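Local coordinates for protein NADPH Quinone Oxidoreductase (Streptococcus mutans, PDB 4F8Y) that probably catalyses the two-electron reduction of quinones such as menadione by NADPH, using a bound flavin-adenine dinucleotide at a dimer interface, at residues A[37-42]-A[89-94]; A[69-74]-A[118-123]; A[126-131]-A[139-144]. All coordinates share one frame; numbering follows the deposited sequence.

Contact 1 of 3, residues A[37-42]-A[89-94]; sequences DLYAEH and PAILKG
Leu38 and Tyr39, just past the end of strand 32-37, pack on Ile91 and Leu92 in the first turn of helix 90-99, and the direct contact is apolar. Leu38 CD1 meets Leu92 CD1 at 3.7 Å, the two leucines set at a slant to each other. Ile91 divides its branches between both neighbours: CG2 touches Tyr39 CE2 at 3.4 Å, while CD1 lies over one face of that ring and comes within 3.7 Å of Leu38 O. Its CG1 is anti to the backbone N (chi1 -162°), which carries CD1 out from the helix into the angle between Leu38 and Tyr39.

The polar link is indirect. A water donates to Tyr39 OH at 2.7 Å and accepts from Ile91 N at 2.9 Å, satisfying an amide in the first helical turn, just after the N-cap Pro89. The tyrosine hydroxyl also bonds Leu47 O of the second subunit. Within 37-42, Asp37 OD1 accepts from Ala40 N at 3.0 Å, an Asx motif that helps to fix the turn presenting Leu38 and Tyr39.

Leu38 and Leu92 both rest on Val6 of strand 2-7, and Leu92 also reaches Phe81 of strand 76-82. The end of strand 32-37 is thereby joined to helix 90-99 over the neighbouring strand 2-7, while Val46 of the second subunit packs on Tyr39 and Ile91.

Contact 2 of 3, residues A[69-74]-A[118-123]; sequences DLVTWA and QGKSAW
Lys120 stretches from the beginning of strand 120-127 to the closing turn of helix 65-73, where its ammonium group meets the carbonyl oxygens of Val71, Thr72 and Ala74. One side chain thus confronts a set of main-chain acceptors, and each acceptor is approached differently. Lys120 NZ bonds Ala74 O at 2.8 Å, coming in almost head-on to the carbonyl, with a C=O...N angle of 164°. It meets Thr72 O at 3.0 Å from above the carbonyl plane, 49° out of it. The third bond, from Lys120 NZ to Val71 O at 3.3 Å, is weak.

The aliphatic part follows the same oxygens: Lys120 CG passes 3.4 Å from Ala74 O, and CE lies 3.3 Å from Val71 O. The lysine chain sets out extended but bends over its last two torsions, the final one (chi4 -59°) turning NZ in among the carbonyls. Such a cluster is what a helix C terminus offers, its last oxygens largely lacking the regular helical amide partners; within 69-74, Val71 O keeps only a weak bond from Ala74 N. A positive charge here probably also interacts favourably with the helix dipole. The neighbouring Trp73 O is served separately, by Lys2 NZ.

Strand 120-127 runs between strands 76-82 and 155-163; Lys120 rests on Ile155 and pairs through its backbone with Ser156, while Ser121 pairs with Asp75 and Leu77. Helix 65-73, part of the crossover from strand 32-37 to strand 76-82, packs Leu70 and Trp73 on strands 32-37 and 2-7, so the lysine extends its attachments to a more distant strand of the sheet.

Contact 3 of 3, residues A[126-131]-A[139-144]; sequences TTHNTP and QDYGKV. With FAD (flavin-adenine dinucleotide), chain E; VK3 (menadione), chain H.
Tyr141, a non-glycine residue held in left-handed helical conformation (phi 51°, psi 48°) within a type I' turn, points its ring edge at His128 and its hydroxyl at the flavin. The pair forms a T-shaped stack: the planes stand at 85°, the centroids are 5.0 Å apart, and Tyr141 CD1 sits above the middle of the imidazole, 3.8 Å from His128 CD2. The histidine CG lies between its backbone N and carbonyl carbon, a torsion that sets the ring facing the tyrosine. Its rotation is further fixed by Thr130 N, which donates to His128 ND1 at 3.1 Å in the plane of the ring, marking ND1 as an acceptor.

Both segments then grip the pyrimidine end of the isoalloxazine. FAD N3 donates to Tyr141 OH at 2.7 Å. FAD O2 accepts from Asn129 N at 2.7 Å and from Thr130 OG1, at a modelled 2.5 Å that is too short to be read closely. Donors at O2 may help to stabilise negative charge that builds up at this end of the flavin on reduction. Farther along the cofactor, Thr127 OG1 is hydrogen-bonded to the ribityl O4'. A water joins Thr126 OG1 (3.0 Å) to Tyr141 O (2.8 Å).

The contact lies at the C-terminal end of strand 120-127, in the beta-alpha-beta unit that continues through helix 143-150 to strand 155-163. Backbone bonds tie Thr126 and His128 to Leu163 and Thr127 to Ile83, while Gln148 of the second subunit packs on Tyr141.

From the N terminus, strand 2-7 and helix 15-26 lead to edge strand 32-37, at whose end contact 1 opens, closing the long excursion to helix 90-99. Within that loop, residues 69-74 open contact 2, which closes only at 118-123; the two loops therefore cross, with centres about 18 Å apart. Contact 3 follows in series, a short closure of the connection between strand 120-127 and helix 143-150. That strand serves contact 2 near its start and contact 3 at its far end, with centres about 23 Å apart on opposite sides of the chain's centre. Together they tie successive crossovers of the flavodoxin-like fold to one parallel sheet, while contacts 1 and 3 both meet the second subunit.

Contact 1 of 3, residues A[37-42]-A[89-94]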
loop_
_atom_site.group_PDB
_atom_site.type_symbol
_atom_site.label_atom_id
_atom_site.label_comp_id
_atom_site.label_asym_id
_atom_site.label_seq_id
_atom_site.Cartn_x
_atom_site.Cartn_y
_atom_site.Cartn_z
ATOM N N ASP A 37 2.843 -17.432 -1.953
ATOM C CA ASP A 37 4.005 -16.597 -2.191
ATOM C C ASP A 37 3.666 -15.673 -3.366
ATOM O O ASP A 37 3.745 -16.073 -4.539
ATOM C CB ASP A 37 5.212 -17.491 -2.492
ATOM C CG ASP A 37 6.527 -16.734 -2.517
ATOM O OD1 ASP A 37 6.547 -15.538 -2.858
ATOM O OD2 ASP A 37 7.562 -17.354 -2.218
ATOM N N LEU A 38 3.249 -14.448 -3.054
ATOM C CA LEU A 38 2.821 -13.514 -4.095
ATOM C C LEU A 38 3.925 -13.282 -5.141
ATOM O O LEU A 38 3.647 -13.180 -6.340
ATOM C CB LEU A 38 2.353 -12.189 -3.478
ATOM C CG LEU A 38 1.153 -12.258 -2.536
ATOM C CD1 LEU A 38 0.864 -10.891 -1.944
ATOM C CD2 LEU A 38 -0.060 -12.818 -3.249
ATOM N N TYR A 39 5.175 -13.214 -4.686
ATOM C CA TYR A 39 6.306 -12.988 -5.588
ATOM C C TYR A 39 6.601 -14.198 -6.474
ATOM O O TYR A 39 6.882 -14.058 -7.665
ATOM C CB TYR A 39 7.555 -12.568 -4.800
ATOM C CG TYR A 39 7.683 -11.068 -4.626
ATOM C CD1 TYR A 39 8.331 -10.300 -5.582
ATOM C CD2 TYR A 39 7.147 -10.420 -3.517
ATOM C CE1 TYR A 39 8.446 -8.929 -5.443
ATOM C CE2 TYR A 39 7.261 -9.054 -3.363
ATOM C CZ TYR A 39 7.912 -8.309 -4.335
ATOM O OH TYR A 39 8.039 -6.939 -4.207
ATOM N N ALA A 40 6.541 -15.384 -5.882
ATOM C CA ALA A 40 6.693 -16.637 -6.619
ATOM C C ALA A 40 5.535 -16.871 -7.582
ATOM O O ALA A 40 5.702 -17.552 -8.593
ATOM C CB ALA A 40 6.826 -17.808 -5.651
ATOM N N GLU A 41 4.368 -16.306 -7.264
ATOM C CA GLU A 41 3.174 -16.418 -8.106
ATOM C C GLU A 41 3.194 -15.426 -9.262
ATOM O O GLU A 41 2.351 -15.500 -10.160
ATOM C CB GLU A 41 1.907 -16.202 -7.271
ATOM C CG GLU A 41 1.641 -17.313 -6.266
ATOM C CD GLU A 41 0.677 -18.357 -6.788
ATOM O OE1 GLU A 41 -0.506 -18.018 -6.957
ATOM O OE2 GLU A 41 1.089 -19.513 -7.019
ATOM N N HIS A 42 4.164 -14.513 -9.239
ATOM C CA HIS A 42 4.229 -13.403 -10.190
ATOM C C HIS A 42 2.909 -12.630 -10.163
ATOM O O HIS A 42 2.398 -12.204 -11.211
ATOM C CB HIS A 42 4.513 -13.883 -11.618
ATOM C CG HIS A 42 5.370 -15.112 -11.697
ATOM N ND1 HIS A 42 6.700 -15.120 -11.329
ATOM C CD2 HIS A 42 5.088 -16.367 -12.124
ATOM C CE1 HIS A 42 7.195 -16.333 -11.513
ATOM N NE2 HIS A 42 6.240 -17.106 -11.998
ATOM N N PRO A 89 4.078 -3.729 0.964
ATOM C CA PRO A 89 4.710 -3.682 -0.357
ATOM C C PRO A 89 3.634 -3.586 -1.438
ATOM O O PRO A 89 2.541 -4.127 -1.259
ATOM C CB PRO A 89 5.439 -5.028 -0.441
ATOM C CG PRO A 89 5.755 -5.362 0.963
ATOM C CD PRO A 89 4.614 -4.824 1.794
ATOM N N ALA A 90 3.938 -2.897 -2.534
ATOM C CA ALA A 90 2.979 -2.702 -3.611
ATOM C C ALA A 90 2.244 -3.983 -4.021
ATOM O O ALA A 90 1.031 -3.941 -4.255
ATOM C CB ALA A 90 3.656 -2.069 -4.821
ATOM N N ILE A 91 2.966 -5.107 -4.121
ATOM C CA ILE A 91 2.373 -6.362 -4.609
ATOM C C ILE A 91 1.322 -6.924 -3.650
ATOM O O ILE A 91 0.334 -7.521 -4.081
ATOM C CB ILE A 91 3.442 -7.442 -4.912
ATOM C CG1 ILE A 91 2.859 -8.542 -5.814
ATOM C CG2 ILE A 91 3.989 -8.025 -3.622
ATOM C CD1 ILE A 91 3.896 -9.515 -6.363
ATOM N N LEU A 92 1.533 -6.732 -2.349
ATOM C CA LEU A 92 0.545 -7.145 -1.351
ATOM C C LEU A 92 -0.617 -6.151 -1.279
ATOM O O LEU A 92 -1.769 -6.561 -1.096
ATOM C CB LEU A 92 1.171 -7.324 0.037
ATOM C CG LEU A 92 0.153 -7.611 1.151
ATOM C CD1 LEU A 92 -0.437 -9.010 1.010
ATOM C CD2 LEU A 92 0.754 -7.411 2.538
ATOM N N LYS A 93 -0.317 -4.853 -1.409
ATOM C CA LYS A 93 -1.367 -3.830 -1.476
ATOM C C LYS A 93 -2.327 -4.109 -2.645
ATOM O O LYS A 93 -3.540 -3.957 -2.519
ATOM C CB LYS A 93 -0.761 -2.431 -1.576
ATOM C CG LYS A 93 -1.769 -1.297 -1.755
ATOM C CD LYS A 93 -2.927 -1.401 -0.771
ATOM C CE LYS A 93 -3.718 -0.108 -0.701
ATOM N NZ LYS A 93 -4.364 0.248 -1.996
ATOM N N GLY A 94 -1.778 -4.540 -3.774
ATOM C CA GLY A 94 -2.580 -4.934 -4.913
ATOM C C GLY A 94 -3.325 -6.240 -4.695
ATOM O O GLY A 94 -4.381 -6.459 -5.296
HETATM O O HOH W 1 5.893 -5.240 -4.300
#

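Contact 2 of 3, residues A[69-74]-A[118-123]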
loop_
_atom_site.group_PDB
_atom_site.type_symbol
_atom_site.label_atom_id
_atom_site.label_comp_id
_atom_site.label_asym_id
_atom_site.label_seq_id
_atom_site.Cartn_x
_atom_site.Cartn_y
_atom_site.Cartn_z
ATOM N N ASP A 69 -10.862 -17.811 -3.975
ATOM C CA ASP A 69 -11.172 -19.137 -3.444
ATOM C C ASP A 69 -10.277 -19.529 -2.265
ATOM O O ASP A 69 -10.728 -20.224 -1.349
ATOM C CB ASP A 69 -11.091 -20.187 -4.552
ATOM C CG ASP A 69 -12.274 -20.125 -5.503
ATOM O OD1 ASP A 69 -13.298 -19.508 -5.142
ATOM O OD2 ASP A 69 -12.179 -20.697 -6.611
ATOM N N LEU A 70 -9.015 -19.089 -2.293
ATOM C CA LEU A 70 -8.087 -19.290 -1.171
ATOM C C LEU A 70 -8.578 -18.555 0.090
ATOM O O LEU A 70 -8.625 -19.121 1.196
ATOM C CB LEU A 70 -6.673 -18.815 -1.547
ATOM C CG LEU A 70 -5.767 -19.754 -2.350
ATOM C CD1 LEU A 70 -4.510 -19.026 -2.809
ATOM C CD2 LEU A 70 -5.393 -20.999 -1.525
ATOM N N VAL A 71 -8.961 -17.292 -0.083
ATOM C CA VAL A 71 -9.514 -16.519 1.029
ATOM C C VAL A 71 -10.761 -17.172 1.619
ATOM O O VAL A 71 -10.875 -17.301 2.827
ATOM C CB VAL A 71 -9.821 -15.066 0.626
ATOM C CG1 VAL A 71 -10.611 -14.369 1.729
ATOM C CG2 VAL A 71 -8.528 -14.327 0.331
ATOM N N THR A 72 -11.680 -17.599 0.761
ATOM C CA THR A 72 -12.920 -18.222 1.219
ATOM C C THR A 72 -12.651 -19.517 1.989
ATOM O O THR A 72 -13.310 -19.818 2.986
ATOM C CB THR A 72 -13.871 -18.522 0.036
ATOM O OG1 THR A 72 -14.210 -17.297 -0.639
ATOM C CG2 THR A 72 -15.143 -19.224 0.533
ATOM N N TRP A 73 -11.674 -20.271 1.509
ATOM C CA TRP A 73 -11.291 -21.546 2.104
ATOM C C TRP A 73 -10.721 -21.363 3.525
ATOM O O TRP A 73 -11.068 -22.103 4.447
ATOM C CB TRP A 73 -10.301 -22.236 1.149
ATOM C CG TRP A 73 -9.495 -23.386 1.689
ATOM C CD1 TRP A 73 -9.810 -24.715 1.628
ATOM C CD2 TRP A 73 -8.211 -23.308 2.323
ATOM N NE1 TRP A 73 -8.810 -25.466 2.205
ATOM C CE2 TRP A 73 -7.819 -24.627 2.639
ATOM C CE3 TRP A 73 -7.361 -22.248 2.670
ATOM C CZ2 TRP A 73 -6.613 -24.913 3.278
ATOM C CZ3 TRP A 73 -6.163 -22.537 3.306
ATOM C CH2 TRP A 73 -5.799 -23.857 3.597
ATOM N N ALA A 74 -9.877 -20.350 3.698
ATOM C CA ALA A 74 -9.183 -20.117 4.966
ATOM C C ALA A 74 -10.099 -19.839 6.159
ATOM O O ALA A 74 -11.128 -19.180 6.032
ATOM C CB ALA A 74 -8.177 -18.984 4.804
ATOM N N GLN A 118 -16.639 -13.057 7.661
ATOM C CA GLN A 118 -16.896 -13.536 9.020
ATOM C C GLN A 118 -16.468 -14.991 9.193
ATOM O O GLN A 118 -16.491 -15.771 8.246
ATOM C CB GLN A 118 -18.381 -13.389 9.357
ATOM C CG GLN A 118 -19.327 -13.950 8.290
ATOM C CD GLN A 118 -19.632 -12.948 7.181
ATOM O OE1 GLN A 118 -19.322 -11.763 7.299
ATOM N NE2 GLN A 118 -20.251 -13.423 6.105
ATOM N N GLY A 119 -16.069 -15.347 10.409
ATOM C CA GLY A 119 -15.618 -16.697 10.704
ATOM C C GLY A 119 -14.123 -16.855 10.514
ATOM O O GLY A 119 -13.570 -17.936 10.715
ATOM N N LYS A 120 -13.467 -15.769 10.117
ATOM C CA LYS A 120 -12.029 -15.781 9.912
ATOM C C LYS A 120 -11.304 -14.904 10.921
ATOM O O LYS A 120 -11.854 -13.927 11.420
ATOM C CB LYS A 120 -11.673 -15.355 8.485
ATOM C CG LYS A 120 -12.250 -16.278 7.427
ATOM C CD LYS A 120 -11.883 -15.836 6.022
ATOM C CE LYS A 120 -12.993 -16.178 5.039
ATOM N NZ LYS A 120 -13.275 -17.636 4.996
ATOM N N SER A 121 -10.071 -15.287 11.226
ATOM C CA SER A 121 -9.170 -14.497 12.060
ATOM C C SER A 121 -7.849 -14.319 11.319
ATOM O O SER A 121 -7.658 -14.871 10.241
ATOM C CB SER A 121 -8.943 -15.176 13.411
ATOM O OG SER A 121 -8.728 -16.563 13.255
ATOM N N ALA A 122 -6.939 -13.540 11.882
ATOM C CA ALA A 122 -5.689 -13.269 11.181
ATOM C C ALA A 122 -4.527 -12.952 12.105
ATOM O O ALA A 122 -4.708 -12.583 13.259
ATOM C CB ALA A 122 -5.877 -12.137 10.160
ATOM N N TRP A 123 -3.326 -13.102 11.567
ATOM C CA TRP A 123 -2.107 -12.742 12.260
ATOM C C TRP A 123 -1.284 -11.986 11.240
ATOM O O TRP A 123 -1.105 -12.450 10.116
ATOM C CB TRP A 123 -1.380 -14.007 12.717
ATOM C CG TRP A 123 -0.135 -13.794 13.533
ATOM C CD1 TRP A 123 0.207 -12.684 14.253
ATOM C CD2 TRP A 123 0.912 -14.747 13.748
ATOM N NE1 TRP A 123 1.417 -12.881 14.880
ATOM C CE2 TRP A 123 1.866 -14.142 14.587
ATOM C CE3 TRP A 123 1.137 -16.058 13.303
ATOM C CZ2 TRP A 123 3.025 -14.803 14.994
ATOM C CZ3 TRP A 123 2.284 -16.705 13.699
ATOM C CH2 TRP A 123 3.215 -16.079 14.538
#

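Contact 3 of 3, residues A[126-131]-A[139-144]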
loop_
_atom_site.group_PDB
_atom_site.type_symbol
_atom_site.label_atom_id
_atom_site.label_comp_id
_atom_site.label_asym_id
_atom_site.label_seq_id
_atom_site.Cartn_x
_atom_site.Cartn_y
_atom_site.Cartn_z
ATOM N N THR A 126 5.048 -8.309 10.879
ATOM C CA THR A 126 5.758 -7.231 10.210
ATOM C C THR A 126 7.221 -7.151 10.646
ATOM O O THR A 126 7.574 -7.518 11.769
ATOM C CB THR A 126 5.093 -5.847 10.471
ATOM O OG1 THR A 126 4.501 -5.837 11.773
ATOM C CG2 THR A 126 4.015 -5.556 9.458
ATOM N N THR A 127 8.060 -6.670 9.736
ATOM C CA THR A 127 9.438 -6.316 10.040
ATOM C C THR A 127 9.678 -4.853 9.620
ATOM O O THR A 127 9.116 -4.385 8.635
ATOM C CB THR A 127 10.435 -7.285 9.344
ATOM O OG1 THR A 127 10.228 -7.280 7.924
ATOM C CG2 THR A 127 10.240 -8.696 9.860
ATOM N N HIS A 128 10.487 -4.124 10.382
ATOM C CA HIS A 128 10.888 -2.766 9.999
ATOM C C HIS A 128 12.031 -2.241 10.884
ATOM O O HIS A 128 12.436 -2.906 11.835
ATOM C CB HIS A 128 9.693 -1.806 10.007
ATOM C CG HIS A 128 9.019 -1.686 11.340
ATOM N ND1 HIS A 128 9.501 -0.881 12.351
ATOM C CD2 HIS A 128 7.895 -2.266 11.825
ATOM C CE1 HIS A 128 8.707 -0.976 13.402
ATOM N NE2 HIS A 128 7.724 -1.807 13.110
ATOM N N ASN A 129 12.542 -1.053 10.563
ATOM C CA ASN A 129 13.697 -0.471 11.258
ATOM C C ASN A 129 13.377 0.633 12.269
ATOM O O ASN A 129 14.292 1.267 12.803
ATOM C CB ASN A 129 14.682 0.091 10.238
ATOM C CG ASN A 129 15.489 -0.970 9.579
ATOM O OD1 ASN A 129 15.860 -1.959 10.213
ATOM N ND2 ASN A 129 15.783 -0.783 8.301
ATOM N N THR A 130 12.090 0.857 12.526
ATOM C CA THR A 130 11.626 1.923 13.417
ATOM C C THR A 130 11.496 1.409 14.854
ATOM O O THR A 130 11.087 0.263 15.066
ATOM C CB THR A 130 10.269 2.494 12.919
ATOM O OG1 THR A 130 10.388 2.873 11.544
ATOM C CG2 THR A 130 9.841 3.710 13.721
ATOM N N PRO A 131 11.871 2.245 15.848
ATOM C CA PRO A 131 11.725 1.904 17.272
ATOM C C PRO A 131 10.282 1.593 17.669
ATOM O O PRO A 131 9.358 2.201 17.157
ATOM C CB PRO A 131 12.214 3.169 17.984
ATOM C CG PRO A 131 13.184 3.778 17.035
ATOM C CD PRO A 131 12.635 3.494 15.660
ATOM N N GLN A 139 1.644 6.701 11.315
ATOM C CA GLN A 139 0.548 6.234 10.477
ATOM C C GLN A 139 0.855 4.837 9.936
ATOM O O GLN A 139 1.995 4.545 9.545
ATOM C CB GLN A 139 0.316 7.207 9.320
ATOM C CG GLN A 139 -0.070 8.590 9.779
ATOM C CD GLN A 139 -1.474 8.625 10.308
ATOM O OE1 GLN A 139 -2.406 8.258 9.612
ATOM N NE2 GLN A 139 -1.637 9.060 11.550
ATOM N N ASP A 140 -0.168 3.980 9.933
ATOM C CA ASP A 140 -0.091 2.636 9.359
ATOM C C ASP A 140 0.914 1.731 10.088
ATOM O O ASP A 140 0.701 1.376 11.254
ATOM C CB ASP A 140 0.194 2.703 7.854
ATOM C CG ASP A 140 -0.152 1.420 7.136
ATOM O OD1 ASP A 140 -0.499 0.432 7.812
ATOM O OD2 ASP A 140 -0.073 1.395 5.894
ATOM N N TYR A 141 2.004 1.358 9.419
ATOM C CA TYR A 141 2.905 0.322 9.949
ATOM C C TYR A 141 2.148 -0.952 10.357
ATOM O O TYR A 141 2.356 -1.496 11.451
ATOM C CB TYR A 141 3.736 0.850 11.124
ATOM C CG TYR A 141 4.968 1.614 10.702
ATOM C CD1 TYR A 141 6.231 1.044 10.805
ATOM C CD2 TYR A 141 4.871 2.902 10.200
ATOM C CE1 TYR A 141 7.366 1.741 10.418
ATOM C CE2 TYR A 141 5.999 3.603 9.811
ATOM C CZ TYR A 141 7.241 3.015 9.921
ATOM O OH TYR A 141 8.358 3.711 9.537
ATOM N N GLY A 142 1.282 -1.430 9.465
ATOM C CA GLY A 142 0.491 -2.622 9.724
ATOM C C GLY A 142 -0.865 -2.340 10.347
ATOM O O GLY A 142 -1.740 -3.203 10.333
ATOM N N LYS A 143 -1.032 -1.136 10.894
ATOM C CA LYS A 143 -2.290 -0.719 11.512
ATOM C C LYS A 143 -3.434 -0.505 10.509
ATOM O O LYS A 143 -4.594 -0.702 10.851
ATOM C CB LYS A 143 -2.096 0.529 12.389
ATOM C CG LYS A 143 -1.276 0.286 13.644
ATOM C CD LYS A 143 -1.230 1.523 14.533
ATOM C CE LYS A 143 -0.392 2.636 13.910
ATOM N NZ LYS A 143 -0.253 3.820 14.800
ATOM N N VAL A 144 -3.121 -0.097 9.285
ATOM C CA VAL A 144 -4.158 0.027 8.260
ATOM C C VAL A 144 -4.762 -1.347 7.932
ATOM O O VAL A 144 -5.970 -1.533 8.035
ATOM C CB VAL A 144 -3.649 0.750 6.974
ATOM C CG1 VAL A 144 -4.595 0.524 5.807
ATOM C CG2 VAL A 144 -3.469 2.240 7.236
HETATM P PA FAD E . 16.943 -8.732 5.109
HETATM O O1A FAD E . 17.753 -7.509 4.363
HETATM O O2A FAD E . 16.682 -9.808 4.157
HETATM O O5B FAD E . 17.810 -9.286 6.376
HETATM C C5B FAD E . 17.982 -8.447 7.486
HETATM C C4B FAD E . 18.998 -8.972 8.486
HETATM O O4B FAD E . 18.690 -10.265 9.108
HETATM C C3B FAD E . 20.456 -9.214 7.920
HETATM O O3B FAD E . 21.549 -8.634 8.572
HETATM C C2B FAD E . 20.465 -10.707 7.654
HETATM O O2B FAD E . 21.689 -11.302 7.318
HETATM C C1B FAD E . 19.732 -11.163 8.853
HETATM N N9A FAD E . 19.250 -12.541 8.817
HETATM C C8A FAD E . 18.814 -13.232 7.760
HETATM N N7A FAD E . 18.435 -14.489 8.197
HETATM C C5A FAD E . 18.648 -14.546 9.555
HETATM C C6A FAD E . 18.449 -15.540 10.482
HETATM N N6A FAD E . 17.915 -16.827 10.064
HETATM N N1A FAD E . 18.753 -15.330 11.768
HETATM C C2A FAD E . 19.258 -14.135 12.166
HETATM N N3A FAD E . 19.453 -13.153 11.244
HETATM C C4A FAD E . 19.147 -13.364 9.949
HETATM N N1 FAD E . 11.596 0.303 7.562
HETATM C C2 FAD E . 11.237 1.480 8.482
HETATM O O2 FAD E . 11.121 1.177 9.833
HETATM N N3 FAD E . 10.036 2.283 7.913
HETATM C C4 FAD E . 9.901 2.580 6.358
HETATM O O4 FAD E . 8.609 2.906 5.968
HETATM C C4X FAD E . 10.528 1.489 5.462
HETATM N N5 FAD E . 10.465 1.562 4.005
HETATM C C5X FAD E . 11.248 0.679 3.163
HETATM C C6 FAD E . 11.045 0.767 1.763
HETATM C C7 FAD E . 11.754 -0.053 0.931
HETATM C C7M FAD E . 11.530 0.027 -0.577
HETATM C C8 FAD E . 12.640 -0.935 1.446
HETATM C C8M FAD E . 13.430 -1.856 0.521
HETATM C C9 FAD E . 12.833 -1.015 2.800
HETATM C C9A FAD E . 12.107 -0.170 3.667
HETATM N N10 FAD E . 12.325 -0.286 5.091
HETATM C C10 FAD E . 11.589 0.535 6.061
HETATM C "C1'" FAD E . 13.150 -1.355 5.613
HETATM C "C2'" FAD E . 12.488 -2.724 5.767
HETATM O "O2'" FAD E . 11.307 -2.757 6.531
HETATM C "C3'" FAD E . 13.493 -3.798 6.133
HETATM O "O3'" FAD E . 14.555 -3.892 5.230
HETATM C "C4'" FAD E . 12.795 -5.127 6.341
HETATM O "O4'" FAD E . 11.641 -5.056 7.116
HETATM C "C5'" FAD E . 13.718 -6.219 6.831
HETATM O "O5'" FAD E . 13.244 -7.485 6.518
HETATM P P FAD E . 14.025 -8.237 5.288
HETATM O O1P FAD E . 13.437 -9.768 5.157
HETATM O O2P FAD E . 13.852 -7.478 4.052
HETATM O O3P FAD E . 15.587 -8.119 5.808
HETATM C C1K VK3 H . 12.831 4.068 4.298
HETATM O O1K VK3 H . 12.946 3.862 2.917
HETATM C C2K VK3 H . 11.881 5.097 4.813
HETATM C C3K VK3 H . 11.772 5.318 6.174
HETATM C C4K VK3 H . 12.564 4.560 7.078
HETATM O O4K VK3 H . 12.447 4.813 8.459
HETATM C C5K VK3 H . 13.478 3.565 6.578
HETATM C C6K VK3 H . 14.280 2.794 7.462
HETATM C C7K VK3 H . 15.145 1.848 6.973
HETATM C C8K VK3 H . 15.256 1.616 5.507
HETATM C C9K VK3 H . 14.486 2.361 4.659
HETATM C C10 VK3 H . 13.588 3.336 5.158
HETATM C C11 VK3 H . 10.817 6.384 6.713
HETATM O O HOH W 2 4.722 -2.836 12.168
#